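Local coordinates for CD180 antigen (Mus musculus, PDB 3T6Q), which may cooperate with MD-1 and TLR4 in the innate immune response of B cells to bacterial lipopolysaccharide, leading to NF-kappa-B activation, at residues 88-102 / 114-128. Numbering follows the deposited sequence.
Sequences LTANPLIFMAETALS and QTGISSIDFIPLHNQ
The side-chain amide of Q128 gives an N-H to the main-chain oxygen of L101, with NE2 2.8 Å from O. NE2 lies in the L101 carbonyl plane, the oxygen lies close to the amide plane of Q128, and the N-H...O angle is 160°; a second bond from NE2 to the P104 carbonyl fixes the rotation of the amide. The Q128 chain folds back at chi2 (64°) to bring the amide beside L101, and its OE1 rests against L101 CB and CD1. Further along, L101 CD1 meets L125 CD2 at 3.9 Å, an apolar contact beside this polar one.

Water bridges the two backbones at several places. One molecule takes the N-H of L101 and lies 3.0 Å from P124 O; another accepts from M96 N and donates to F122 O, its oxygen resting above the centre of the F122 ring. I117 CG2 lies over the opposite face, toward its rim. With CG anti to the backbone N (chi1 -173°), the F122 ring is placed against the 93-96 backbone: I94 O meets the ring edge at CE2, while L93 CB packs 3.7 Å from CZ. M96, its chain extended, lays CG against P124 CD and SD against I123 CG2. At the outer end E98 OE2 touches P124 CB, but E98 OE1 is claimed by a salt bridge to a basic side chain of another protein chain.

At the other end, T115 CG2 sits 3.3 Å from L88 O, and N91 ND2 bonds to L88 O and L64 O. Such stacking of successive turns, LRR 3 on LRR 4, with asparagine and leucine turned inward, typifies the leucine-rich-repeat solenoid of Toll-like receptor ectodomains.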
ATOM      1  N   LEU A  88     -15.270  -1.721   4.935  1.00 17.05           N
ATOM      2  CA  LEU A  88     -14.648  -0.499   4.349  1.00 18.99           C
ATOM      3  C   LEU A  88     -13.471  -0.853   3.438  1.00 19.39           C
ATOM      4  O   LEU A  88     -12.599  -0.024   3.145  1.00 18.54           O
ATOM      5  CB  LEU A  88     -14.181   0.454   5.473  1.00 19.71           C
ATOM      6  CG  LEU A  88     -15.400   1.255   6.019  1.00 22.04           C
ATOM      7  CD1 LEU A  88     -15.026   1.758   7.408  1.00 21.31           C
ATOM      8  CD2 LEU A  88     -15.810   2.416   5.088  1.00 22.27           C
ATOM      9  N   THR A  89     -13.427  -2.115   3.058  1.00 18.99           N
ATOM     10  CA  THR A  89     -12.359  -2.661   2.234  1.00 19.74           C
ATOM     11  C   THR A  89     -12.137  -1.847   0.944  1.00 18.35           C
ATOM     12  O   THR A  89     -13.101  -1.452   0.298  1.00 16.81           O
ATOM     13  CB  THR A  89     -12.712  -4.112   1.893  1.00 18.32           C
ATOM     14  OG1 THR A  89     -12.619  -4.861   3.121  1.00 18.41           O
ATOM     15  CG2 THR A  89     -11.687  -4.706   0.856  1.00 17.05           C
ATOM     16  N   ALA A  90     -10.865  -1.643   0.596  1.00 18.24           N
ATOM     17  CA  ALA A  90     -10.441  -1.088  -0.700  1.00 19.37           C
ATOM     18  C   ALA A  90     -10.841   0.391  -0.897  1.00 21.64           C
ATOM     19  O   ALA A  90     -11.110   0.829  -2.032  1.00 21.05           O
ATOM     20  CB  ALA A  90     -10.910  -1.932  -1.880  1.00 18.55           C
ATOM     21  N   ASN A  91     -10.886   1.134   0.212  1.00 23.06           N
ATOM     22  CA  ASN A  91     -11.088   2.598   0.169  1.00 22.05           C
ATOM     23  C   ASN A  91      -9.775   3.295   0.491  1.00 21.38           C
ATOM     24  O   ASN A  91      -9.073   2.895   1.419  1.00 20.00           O
ATOM     25  CB  ASN A  91     -12.211   3.052   1.154  1.00 21.53           C
ATOM     26  CG  ASN A  91     -13.562   2.695   0.647  1.00 21.35           C
ATOM     27  OD1 ASN A  91     -14.049   3.306  -0.332  1.00 20.12           O
ATOM     28  ND2 ASN A  91     -14.159   1.650   1.223  1.00 18.77           N
ATOM     29  N   PRO A  92      -9.424   4.343  -0.268  1.00 20.80           N
ATOM     30  CA  PRO A  92      -8.111   4.971  -0.023  1.00 24.02           C
ATOM     31  C   PRO A  92      -8.120   5.999   1.135  1.00 26.82           C
ATOM     32  O   PRO A  92      -7.956   7.232   0.925  1.00 23.36           O
ATOM     33  CB  PRO A  92      -7.821   5.660  -1.379  1.00 23.44           C
ATOM     34  CG  PRO A  92      -9.211   6.055  -1.864  1.00 24.10           C
ATOM     35  CD  PRO A  92     -10.070   4.857  -1.495  1.00 23.45           C
ATOM     36  N   LEU A  93      -8.274   5.496   2.357  1.00 24.98           N
ATOM     37  CA  LEU A  93      -8.618   6.371   3.478  1.00 20.29           C
ATOM     38  C   LEU A  93      -7.416   7.212   3.889  1.00 18.23           C
ATOM     39  O   LEU A  93      -6.349   6.696   4.132  1.00 21.99           O
ATOM     40  CB  LEU A  93      -9.082   5.546   4.697  1.00 21.58           C
ATOM     41  CG  LEU A  93     -10.311   4.661   4.463  1.00 22.93           C
ATOM     42  CD1 LEU A  93     -10.608   3.767   5.669  1.00 22.63           C
ATOM     43  CD2 LEU A  93     -11.506   5.558   4.149  1.00 23.73           C
ATOM     44  N   ILE A  94      -7.627   8.514   4.000  1.00 21.84           N
ATOM     45  CA  ILE A  94      -6.607   9.442   4.506  1.00 18.82           C
ATOM     46  C   ILE A  94      -6.732   9.590   6.033  1.00 21.09           C
ATOM     47  O   ILE A  94      -5.732   9.672   6.731  1.00 20.28           O
ATOM     48  CB  ILE A  94      -6.742  10.822   3.818  1.00 19.01           C
ATOM     49  CG1 ILE A  94      -6.574  10.653   2.291  1.00 20.85           C
ATOM     50  CG2 ILE A  94      -5.697  11.832   4.376  1.00 19.45           C
ATOM     51  CD1 ILE A  94      -7.023  11.865   1.496  1.00 29.07           C
ATOM     52  N   PHE A  95      -7.957   9.640   6.544  1.00 19.59           N
ATOM     53  CA  PHE A  95      -8.112   9.821   7.997  1.00 21.54           C
ATOM     54  C   PHE A  95      -9.465   9.389   8.441  1.00 20.34           C
ATOM     55  O   PHE A  95     -10.435   9.567   7.737  1.00 22.15           O
ATOM     56  CB  PHE A  95      -7.920  11.302   8.416  1.00 23.36           C
ATOM     57  CG  PHE A  95      -7.593  11.499   9.891  1.00 23.88           C
ATOM     58  CD1 PHE A  95      -6.310  11.268  10.375  1.00 25.46           C
ATOM     59  CD2 PHE A  95      -8.579  11.965  10.789  1.00 27.94           C
ATOM     60  CE1 PHE A  95      -6.009  11.472  11.722  1.00 25.65           C
ATOM     61  CE2 PHE A  95      -8.287  12.171  12.136  1.00 23.40           C
ATOM     62  CZ  PHE A  95      -6.993  11.917  12.598  1.00 25.27           C
ATOM     63  N   MET A  96      -9.524   8.903   9.672  1.00 26.20           N
ATOM     64  CA  MET A  96     -10.776   8.451  10.233  1.00 24.45           C
ATOM     65  C   MET A  96     -10.875   9.076  11.628  1.00 24.10           C
ATOM     66  O   MET A  96      -9.965   8.928  12.472  1.00 24.70           O
ATOM     67  CB  MET A  96     -10.765   6.918  10.284  1.00 24.02           C
ATOM     68  CG  MET A  96     -11.960   6.339  11.013  1.00 27.84           C
ATOM     69  SD  MET A  96     -11.915   4.535  10.844  1.00 29.93           S
ATOM     70  CE  MET A  96     -13.584   4.127  11.325  1.00 30.63           C
ATOM     71  N   ALA A  97     -11.959   9.809  11.841  1.00 25.32           N
ATOM     72  CA  ALA A  97     -12.166  10.555  13.081  1.00 28.30           C
ATOM     73  C   ALA A  97     -12.308   9.679  14.324  1.00 27.15           C
ATOM     74  O   ALA A  97     -12.814   8.547  14.266  1.00 26.38           O
ATOM     75  CB  ALA A  97     -13.370  11.463  12.920  1.00 24.39           C
ATOM     76  N   GLU A  98     -11.848  10.215  15.445  1.00 26.87           N
ATOM     77  CA  GLU A  98     -11.981   9.583  16.770  1.00 30.08           C
ATOM     78  C   GLU A  98     -13.394   9.045  17.006  1.00 27.29           C
ATOM     79  O   GLU A  98     -13.548   7.921  17.489  1.00 28.30           O
ATOM     80  CB  GLU A  98     -11.649  10.629  17.838  1.00 32.14           C
ATOM     81  CG  GLU A  98     -10.522  10.350  18.807  1.00 46.44           C
ATOM     82  CD  GLU A  98      -9.472   9.359  18.334  1.00 45.47           C
ATOM     83  OE1 GLU A  98      -8.630   9.669  17.450  1.00 41.01           O
ATOM     84  OE2 GLU A  98      -9.463   8.260  18.914  1.00 47.74           O
ATOM     85  N   THR A  99     -14.415   9.845  16.667  1.00 28.47           N
ATOM     86  CA  THR A  99     -15.830   9.506  16.930  1.00 24.96           C
ATOM     87  C   THR A  99     -16.571   8.847  15.748  1.00 25.45           C
ATOM     88  O   THR A  99     -17.800   8.697  15.773  1.00 22.76           O
ATOM     89  CB  THR A  99     -16.636  10.757  17.393  1.00 28.77           C
ATOM     90  OG1 THR A  99     -16.790  11.678  16.299  1.00 28.44           O
ATOM     91  CG2 THR A  99     -15.944  11.451  18.526  1.00 27.24           C
ATOM     92  N   ALA A 100     -15.837   8.465  14.697  1.00 22.97           N
ATOM     93  CA  ALA A 100     -16.483   7.932  13.503  1.00 24.17           C
ATOM     94  C   ALA A 100     -17.315   6.707  13.846  1.00 24.11           C
ATOM     95  O   ALA A 100     -18.437   6.542  13.330  1.00 23.65           O
ATOM     96  CB  ALA A 100     -15.442   7.581  12.431  1.00 25.32           C
ATOM     97  N   LEU A 101     -16.797   5.877  14.761  1.00 23.03           N
ATOM     98  CA  LEU A 101     -17.505   4.647  15.165  1.00 26.32           C
ATOM     99  C   LEU A 101     -18.209   4.746  16.535  1.00 28.54           C
ATOM    100  O   LEU A 101     -18.348   3.737  17.235  1.00 30.34           O
ATOM    101  CB  LEU A 101     -16.510   3.468  15.184  1.00 24.58           C
ATOM    102  CG  LEU A 101     -15.971   2.983  13.831  1.00 25.18           C
ATOM    103  CD1 LEU A 101     -14.788   2.037  14.046  1.00 23.75           C
ATOM    104  CD2 LEU A 101     -17.107   2.290  13.086  1.00 26.51           C
ATOM    105  N   SER A 102     -18.679   5.940  16.898  1.00 29.63           N
ATOM    106  CA  SER A 102     -19.370   6.150  18.185  1.00 30.75           C
ATOM    107  C   SER A 102     -20.723   5.439  18.210  1.00 30.35           C
ATOM    108  O   SER A 102     -21.134   4.925  19.232  1.00 34.99           O
ATOM    109  CB  SER A 102     -19.536   7.658  18.476  1.00 36.04           C
ATOM    110  OG  SER A 102     -20.441   8.262  17.522  1.00 44.51           O
ATOM    111  N   GLN A 114      -6.914  -3.592   2.555  1.00 16.93           N
ATOM    112  CA  GLN A 114      -6.398  -2.781   1.461  1.00 17.62           C
ATOM    113  C   GLN A 114      -7.007  -1.368   1.528  1.00 17.96           C
ATOM    114  O   GLN A 114      -7.618  -0.862   0.567  1.00 19.39           O
ATOM    115  CB  GLN A 114      -6.604  -3.407   0.072  1.00 17.36           C
ATOM    116  CG  GLN A 114      -5.617  -2.836  -0.963  1.00 18.11           C
ATOM    117  CD  GLN A 114      -5.799  -3.450  -2.348  1.00 20.68           C
ATOM    118  OE1 GLN A 114      -6.828  -3.241  -2.986  1.00 20.75           O
ATOM    119  NE2 GLN A 114      -4.789  -4.191  -2.820  1.00 20.28           N
ATOM    120  N   THR A 115      -6.793  -0.745   2.678  1.00 17.99           N
ATOM    121  CA  THR A 115      -7.167   0.655   2.906  1.00 17.48           C
ATOM    122  C   THR A 115      -5.929   1.552   2.976  1.00 19.67           C
ATOM    123  O   THR A 115      -6.025   2.731   3.364  1.00 22.25           O
ATOM    124  CB  THR A 115      -7.977   0.787   4.217  1.00 18.09           C
ATOM    125  OG1 THR A 115      -7.271   0.071   5.237  1.00 18.42           O
ATOM    126  CG2 THR A 115      -9.377   0.169   4.006  1.00 16.28           C
ATOM    127  N   GLY A 116      -4.759   1.000   2.690  1.00 22.77           N
ATOM    128  CA  GLY A 116      -3.531   1.788   2.687  1.00 19.06           C
ATOM    129  C   GLY A 116      -2.903   2.063   4.038  1.00 22.12           C
ATOM    130  O   GLY A 116      -1.926   2.822   4.127  1.00 20.61           O
ATOM    131  N   ILE A 117      -3.441   1.477   5.107  1.00 22.08           N
ATOM    132  CA  ILE A 117      -3.030   1.879   6.454  1.00 21.27           C
ATOM    133  C   ILE A 117      -1.715   1.215   6.849  1.00 22.44           C
ATOM    134  O   ILE A 117      -1.408   0.101   6.424  1.00 24.55           O
ATOM    135  CB  ILE A 117      -4.127   1.590   7.511  1.00 22.47           C
ATOM    136  CG1 ILE A 117      -4.338   0.084   7.669  1.00 21.52           C
ATOM    137  CG2 ILE A 117      -5.423   2.308   7.090  1.00 20.75           C
ATOM    138  CD1 ILE A 117      -5.164  -0.302   8.921  1.00 20.96           C
ATOM    139  N   SER A 118      -0.932   1.876   7.685  1.00 23.09           N
ATOM    140  CA  SER A 118       0.321   1.260   8.101  1.00 25.06           C
ATOM    141  C   SER A 118       0.307   0.889   9.579  1.00 23.82           C
ATOM    142  O   SER A 118       1.278   0.354  10.098  1.00 22.15           O
ATOM    143  CB  SER A 118       1.476   2.191   7.778  1.00 30.40           C
ATOM    144  OG  SER A 118       1.261   3.420   8.433  1.00 35.62           O
ATOM    145  N   SER A 119      -0.807   1.163  10.243  1.00 20.98           N
ATOM    146  CA  SER A 119      -0.891   1.004  11.689  1.00 26.43           C
ATOM    147  C   SER A 119      -2.324   0.784  12.109  1.00 23.81           C
ATOM    148  O   SER A 119      -3.220   1.424  11.559  1.00 24.29           O
ATOM    149  CB  SER A 119      -0.407   2.300  12.353  1.00 36.19           C
ATOM    150  OG  SER A 119      -0.074   2.007  13.682  1.00 47.01           O
ATOM    151  N   ILE A 120      -2.538  -0.109  13.081  1.00 24.86           N
ATOM    152  CA  ILE A 120      -3.863  -0.409  13.607  1.00 28.55           C
ATOM    153  C   ILE A 120      -4.454   0.845  14.284  1.00 26.55           C
ATOM    154  O   ILE A 120      -5.685   1.043  14.285  1.00 25.41           O
ATOM    155  CB  ILE A 120      -3.836  -1.643  14.579  1.00 34.55           C
ATOM    156  CG1 ILE A 120      -3.198  -2.865  13.858  1.00 36.98           C
ATOM    157  CG2 ILE A 120      -5.254  -1.963  15.072  1.00 32.91           C
ATOM    158  CD1 ILE A 120      -2.350  -3.852  14.688  1.00 34.37           C
ATOM    159  N   ASP A 121      -3.597   1.703  14.828  1.00 24.31           N
ATOM    160  CA  ASP A 121      -4.107   2.941  15.456  1.00 31.35           C
ATOM    161  C   ASP A 121      -4.757   3.927  14.463  1.00 31.47           C
ATOM    162  O   ASP A 121      -5.343   4.937  14.873  1.00 26.04           O
ATOM    163  CB  ASP A 121      -3.057   3.629  16.359  1.00 36.85           C
ATOM    164  CG  ASP A 121      -1.811   4.077  15.598  1.00 44.89           C
ATOM    165  OD1 ASP A 121      -0.683   3.960  16.149  1.00 47.31           O
ATOM    166  OD2 ASP A 121      -1.948   4.547  14.452  1.00 43.83           O
ATOM    167  N   PHE A 122      -4.685   3.634  13.165  1.00 26.39           N
ATOM    168  CA  PHE A 122      -5.474   4.424  12.183  1.00 24.06           C
ATOM    169  C   PHE A 122      -6.973   4.301  12.497  1.00 26.41           C
ATOM    170  O   PHE A 122      -7.752   5.163  12.141  1.00 23.86           O
ATOM    171  CB  PHE A 122      -5.213   3.902  10.752  1.00 22.83           C
ATOM    172  CG  PHE A 122      -5.839   4.747   9.670  1.00 21.48           C
ATOM    173  CD1 PHE A 122      -7.145   4.513   9.244  1.00 19.85           C
ATOM    174  CD2 PHE A 122      -5.116   5.790   9.087  1.00 22.73           C
ATOM    175  CE1 PHE A 122      -7.728   5.263   8.252  1.00 23.89           C
ATOM    176  CE2 PHE A 122      -5.699   6.547   8.088  1.00 20.73           C
ATOM    177  CZ  PHE A 122      -7.001   6.294   7.665  1.00 22.11           C
ATOM    178  N   ILE A 123      -7.381   3.172  13.084  1.00 23.56           N
ATOM    179  CA  ILE A 123      -8.793   2.885  13.280  1.00 24.06           C
ATOM    180  C   ILE A 123      -9.119   3.114  14.771  1.00 26.08           C
ATOM    181  O   ILE A 123      -8.647   2.348  15.635  1.00 23.98           O
ATOM    182  CB  ILE A 123      -9.147   1.437  12.883  1.00 25.43           C
ATOM    183  CG1 ILE A 123      -8.491   1.076  11.518  1.00 21.39           C
ATOM    184  CG2 ILE A 123     -10.654   1.269  12.841  1.00 20.91           C
ATOM    185  CD1 ILE A 123      -8.539  -0.413  11.205  1.00 23.87           C
ATOM    186  N   PRO A 124      -9.857   4.196  15.075  1.00 25.30           N
ATOM    187  CA  PRO A 124     -10.149   4.460  16.506  1.00 27.44           C
ATOM    188  C   PRO A 124     -11.243   3.523  16.963  1.00 23.37           C
ATOM    189  O   PRO A 124     -12.404   3.680  16.584  1.00 26.05           O
ATOM    190  CB  PRO A 124     -10.602   5.935  16.527  1.00 27.32           C
ATOM    191  CG  PRO A 124     -10.121   6.524  15.228  1.00 26.45           C
ATOM    192  CD  PRO A 124     -10.171   5.376  14.228  1.00 25.10           C
ATOM    193  N   LEU A 125     -10.855   2.477  17.690  1.00 25.66           N
ATOM    194  CA  LEU A 125     -11.818   1.415  18.045  1.00 25.03           C
ATOM    195  C   LEU A 125     -12.234   1.394  19.531  1.00 31.41           C
ATOM    196  O   LEU A 125     -12.823   0.423  19.966  1.00 28.29           O
ATOM    197  CB  LEU A 125     -11.263   0.044  17.691  1.00 26.24           C
ATOM    198  CG  LEU A 125     -11.240  -0.271  16.193  1.00 27.98           C
ATOM    199  CD1 LEU A 125     -10.173  -1.318  15.908  1.00 29.82           C
ATOM    200  CD2 LEU A 125     -12.608  -0.702  15.708  1.00 24.85           C
ATOM    201  N   HIS A 126     -11.907   2.437  20.286  1.00 26.68           N
ATOM    202  CA  HIS A 126     -12.214   2.505  21.731  1.00 31.94           C
ATOM    203  C   HIS A 126     -13.696   2.342  22.093  1.00 31.80           C
ATOM    204  O   HIS A 126     -14.016   1.958  23.212  1.00 38.79           O
ATOM    205  CB  HIS A 126     -11.660   3.800  22.294  1.00 33.05           C
ATOM    206  CG  HIS A 126     -12.189   5.022  21.592  1.00 37.00           C
ATOM    207  ND1 HIS A 126     -11.625   5.511  20.461  1.00 35.33           N
ATOM    208  CD2 HIS A 126     -13.293   5.815  21.857  1.00 31.89           C
ATOM    209  CE1 HIS A 126     -12.325   6.579  20.046  1.00 37.74           C
ATOM    210  NE2 HIS A 126     -13.341   6.771  20.905  1.00 36.78           N
ATOM    211  N   ASN A 127     -14.605   2.603  21.157  1.00 27.42           N
ATOM    212  CA  ASN A 127     -16.046   2.387  21.372  1.00 30.56           C
ATOM    213  C   ASN A 127     -16.556   0.959  21.056  1.00 31.90           C
ATOM    214  O   ASN A 127     -17.747   0.679  21.225  1.00 30.95           O
ATOM    215  CB  ASN A 127     -16.884   3.374  20.543  1.00 30.71           C
ATOM    216  CG  ASN A 127     -16.982   4.741  21.171  1.00 43.83           C
ATOM    217  OD1 ASN A 127     -17.237   4.856  22.367  1.00 41.86           O
ATOM    218  ND2 ASN A 127     -16.783   5.796  20.366  1.00 39.44           N
ATOM    219  N   GLN A 128     -15.702   0.090  20.508  1.00 27.19           N
ATOM    220  CA  GLN A 128     -16.168  -1.222  20.047  1.00 32.33           C
ATOM    221  C   GLN A 128     -15.732  -2.244  21.098  1.00 39.00           C
ATOM    222  O   GLN A 128     -14.642  -2.843  21.004  1.00 44.85           O
ATOM    223  CB  GLN A 128     -15.613  -1.580  18.640  1.00 25.54           C
ATOM    224  CG  GLN A 128     -16.492  -1.073  17.520  1.00 25.99           C
ATOM    225  CD  GLN A 128     -16.531   0.446  17.532  1.00 27.63           C
ATOM    226  OE1 GLN A 128     -15.490   1.100  17.491  1.00 26.87           O
ATOM    227  NE2 GLN A 128     -17.724   1.007  17.625  1.00 28.30           N
TER
HETATM  228  O   HOH W   1      -4.533   4.700   4.807  1.00 28.30           O
HETATM  229  O   HOH W   2      -7.181   7.584  11.025  1.00 24.88           O
HETATM  230  O   HOH W   3     -13.816   5.777  15.054  1.00 24.42           O
HETATM  231  O   HOH W   4      -8.967   5.169  20.020  1.00 32.21           O
HETATM  232  O   HOH W   5     -15.657   5.998  17.964  1.00 33.37           O